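Local coordinates for cellulosome protein dockerin type I (Clostridium thermocellum, PDB 2WZ8) that probably binds plant cell-wall carbohydrate as a family 35 carbohydrate-binding module of a cellulosomal protein, at residues A[82-90]-A[99-108]. Residues are numbered along the deposited sequence; the frame is centred on the assembly and turned at random.
Sequences NVVDRYCSI and GHYFFNTRGW
Strands 86-92 and 98-102 form an antiparallel beta hairpin at the margin of the beta-sandwich, its open end running on into two loops. Arg86 pairs with Phe102 and Cys88 with His100 through reciprocal backbone hydrogen bonds, Arg86 N to Phe102 O being 3.0 Å and Cys88 N to His100 O 2.9 Å. On one face, the non-hydrogen-bonded pair Tyr87 and Tyr101 forms a T-shaped stack with ring planes at 63°: the edge of Tyr87 presents CD1 to the face of Tyr101, 3.5 Å from its CZ. With CG anti to the backbone N (chi1 -177°), the Tyr87 ring reaches diagonally across to Gly99 on the partner strand, its OH 3.1 Å from Gly99 CA; a glycine leaves room for that hydroxyl, which hydrogen-bonds to Glu97. On the other face, Cys88 is small enough to admit the Phe102 ring, CB meeting CE2 at 3.7 Å. His100 CD2 sits 3.5 Å above that ring's centre, while NE2 hydrogen-bonds to Asp114, near a bound magnesium ion. Arg86 extends from this face, and the edge of Trp108 brings CH2 over the centre of its guanidinium, 3.5 Å from CZ, while a salt bridge to Glu72 engages NE. Asn104 ND2 donates an almost straight bond (175°) to Val84 O at 2.9 Å, tying the two loops together; OD1 accepts from Arg106 N in an Asx turn that folds the loop after strand 98-102. Val83 CB packs against the amide carbon. Strand 98-102 edges the five-stranded sheet, strand 86-92 lies between it and strand 123-130, and Phe102 points inward to Val66 and Ile116 of the four-stranded sheet.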
# COMPACT_ATOMS: atom_id res chain seq x y z
N ASN A 82 23.71 4.30 2.33
CA ASN A 82 22.93 4.70 3.51
C ASN A 82 21.40 4.58 3.27
O ASN A 82 20.70 5.53 2.95
N VAL A 83 20.91 3.36 3.44
CA VAL A 83 19.49 3.08 3.15
C VAL A 83 18.59 3.56 4.27
O VAL A 83 18.98 3.61 5.44
CB VAL A 83 19.24 1.60 2.91
CG1 VAL A 83 20.12 1.08 1.79
CG2 VAL A 83 19.41 0.81 4.20
N VAL A 84 17.37 3.94 3.88
CA VAL A 84 16.39 4.39 4.84
C VAL A 84 15.02 3.76 4.63
O VAL A 84 14.69 3.28 3.56
CB VAL A 84 16.23 5.90 4.84
CG1 VAL A 84 17.56 6.55 5.29
CG2 VAL A 84 15.76 6.40 3.49
N ASP A 85 14.26 3.80 5.70
CA ASP A 85 12.90 3.33 5.72
C ASP A 85 12.07 4.40 5.02
O ASP A 85 12.42 5.59 5.01
CB ASP A 85 12.40 3.15 7.15
CG ASP A 85 12.95 1.91 7.87
OD1 ASP A 85 13.74 1.13 7.32
OD2 ASP A 85 12.51 1.73 9.04
N ARG A 86 10.95 3.98 4.45
CA ARG A 86 9.90 4.88 3.97
C ARG A 86 8.66 4.69 4.82
O ARG A 86 8.20 3.57 5.06
CB ARG A 86 9.57 4.60 2.50
CG ARG A 86 10.46 5.33 1.53
CD ARG A 86 10.02 5.25 0.10
NE ARG A 86 10.66 6.26 -0.74
CZ ARG A 86 10.25 6.63 -1.94
NH1 ARG A 86 9.20 6.06 -2.50
NH2 ARG A 86 10.95 7.56 -2.61
N TYR A 87 8.13 5.82 5.25
CA TYR A 87 6.91 5.83 6.08
C TYR A 87 5.68 5.86 5.21
O TYR A 87 5.63 6.51 4.20
CB TYR A 87 6.94 7.07 6.98
CG TYR A 87 5.78 7.21 7.95
CD1 TYR A 87 5.80 6.58 9.18
CD2 TYR A 87 4.67 7.96 7.63
CE1 TYR A 87 4.79 6.71 10.07
CE2 TYR A 87 3.61 8.09 8.54
CZ TYR A 87 3.68 7.45 9.74
OH TYR A 87 2.65 7.58 10.65
N CYS A 88 4.67 5.14 5.65
CA CYS A 88 3.34 5.24 5.09
C CYS A 88 2.26 5.29 6.14
O CYS A 88 2.33 4.58 7.12
CB CYS A 88 3.08 4.07 4.14
SG CYS A 88 1.70 4.25 3.02
N SER A 89 1.25 6.13 5.88
CA SER A 89 0.02 6.17 6.67
C SER A 89 -0.97 5.21 6.02
O SER A 89 -1.15 5.21 4.81
CB SER A 89 -0.60 7.60 6.64
OG SER A 89 0.27 8.55 7.25
N ILE A 90 -1.65 4.44 6.85
CA ILE A 90 -2.69 3.50 6.38
C ILE A 90 -3.99 3.81 7.11
O ILE A 90 -4.03 3.76 8.35
CB ILE A 90 -2.23 2.04 6.65
CG1 ILE A 90 -0.85 1.82 5.93
CG2 ILE A 90 -3.32 1.04 6.29
CD1 ILE A 90 -0.12 0.56 6.26
N GLY A 99 0.51 4.44 11.19
CA GLY A 99 1.80 4.61 10.53
C GLY A 99 2.57 3.31 10.50
O GLY A 99 2.57 2.54 11.45
N HIS A 100 3.28 3.09 9.39
CA HIS A 100 4.20 1.96 9.27
C HIS A 100 5.48 2.38 8.58
O HIS A 100 5.45 3.06 7.56
CB HIS A 100 3.53 0.83 8.48
CG HIS A 100 4.24 -0.48 8.60
ND1 HIS A 100 4.11 -1.30 9.71
CD2 HIS A 100 5.06 -1.14 7.75
CE1 HIS A 100 4.84 -2.39 9.54
NE2 HIS A 100 5.44 -2.31 8.36
N TYR A 101 6.60 1.95 9.15
CA TYR A 101 7.91 2.17 8.55
C TYR A 101 8.31 0.93 7.80
O TYR A 101 8.43 -0.16 8.36
CB TYR A 101 8.98 2.53 9.59
CG TYR A 101 8.85 3.92 10.14
CD1 TYR A 101 9.50 4.98 9.51
CD2 TYR A 101 8.10 4.18 11.26
CE1 TYR A 101 9.42 6.25 9.98
CE2 TYR A 101 8.01 5.51 11.77
CZ TYR A 101 8.68 6.52 11.09
OH TYR A 101 8.65 7.84 11.53
N PHE A 102 8.43 1.11 6.49
CA PHE A 102 8.77 0.04 5.55
C PHE A 102 10.27 0.00 5.30
O PHE A 102 10.89 1.02 4.93
CB PHE A 102 8.06 0.28 4.22
CG PHE A 102 6.61 -0.05 4.25
CD1 PHE A 102 6.17 -1.31 3.88
CD2 PHE A 102 5.66 0.89 4.62
CE1 PHE A 102 4.82 -1.64 3.92
CE2 PHE A 102 4.31 0.58 4.60
CZ PHE A 102 3.90 -0.69 4.26
N PHE A 103 10.83 -1.19 5.50
CA PHE A 103 12.26 -1.45 5.32
C PHE A 103 12.69 -1.23 3.86
O PHE A 103 11.90 -1.04 2.94
CB PHE A 103 12.67 -2.84 5.84
CG PHE A 103 12.00 -4.01 5.15
CD1 PHE A 103 12.40 -4.42 3.88
CD2 PHE A 103 10.98 -4.74 5.78
CE1 PHE A 103 11.81 -5.51 3.30
CE2 PHE A 103 10.39 -5.81 5.14
CZ PHE A 103 10.80 -6.20 3.92
N ASN A 104 14.00 -1.18 3.69
CA ASN A 104 14.57 -0.93 2.40
C ASN A 104 14.79 -2.25 1.65
O ASN A 104 15.41 -3.19 2.15
CB ASN A 104 15.88 -0.15 2.57
CG ASN A 104 16.27 0.65 1.36
OD1 ASN A 104 16.82 0.10 0.41
ND2 ASN A 104 16.01 1.96 1.38
N THR A 105 14.30 -2.31 0.41
CA THR A 105 14.47 -3.47 -0.46
C THR A 105 15.72 -3.36 -1.37
O THR A 105 16.02 -4.29 -2.12
CB THR A 105 13.25 -3.70 -1.35
OG1 THR A 105 13.14 -2.63 -2.29
CG2 THR A 105 11.99 -3.85 -0.53
N ARG A 106 16.36 -2.21 -1.31
CA ARG A 106 17.66 -1.92 -1.96
C ARG A 106 17.65 -1.83 -3.50
O ARG A 106 18.67 -1.58 -4.13
CB ARG A 106 18.73 -2.93 -1.52
CG ARG A 106 19.11 -2.86 -0.07
CD ARG A 106 20.23 -3.89 0.30
NE ARG A 106 20.68 -3.64 1.66
CZ ARG A 106 21.61 -2.76 1.99
NH1 ARG A 106 22.18 -2.02 1.05
NH2 ARG A 106 21.94 -2.59 3.27
N GLY A 107 16.48 -1.99 -4.06
CA GLY A 107 16.23 -1.84 -5.47
C GLY A 107 14.81 -1.52 -5.77
O GLY A 107 13.90 -2.09 -5.18
N TRP A 108 14.59 -0.64 -6.73
CA TRP A 108 13.21 -0.25 -7.08
C TRP A 108 12.43 -1.34 -7.80
O TRP A 108 11.20 -1.28 -7.87
CB TRP A 108 13.16 1.09 -7.85
CG TRP A 108 13.63 2.20 -7.03
CD1 TRP A 108 14.82 2.87 -7.15
CD2 TRP A 108 12.96 2.79 -5.92
NE1 TRP A 108 14.93 3.80 -6.16
CE2 TRP A 108 13.80 3.77 -5.38
CE3 TRP A 108 11.73 2.55 -5.29
CZ2 TRP A 108 13.43 4.58 -4.30
CZ3 TRP A 108 11.38 3.32 -4.20
CH2 TRP A 108 12.23 4.32 -3.71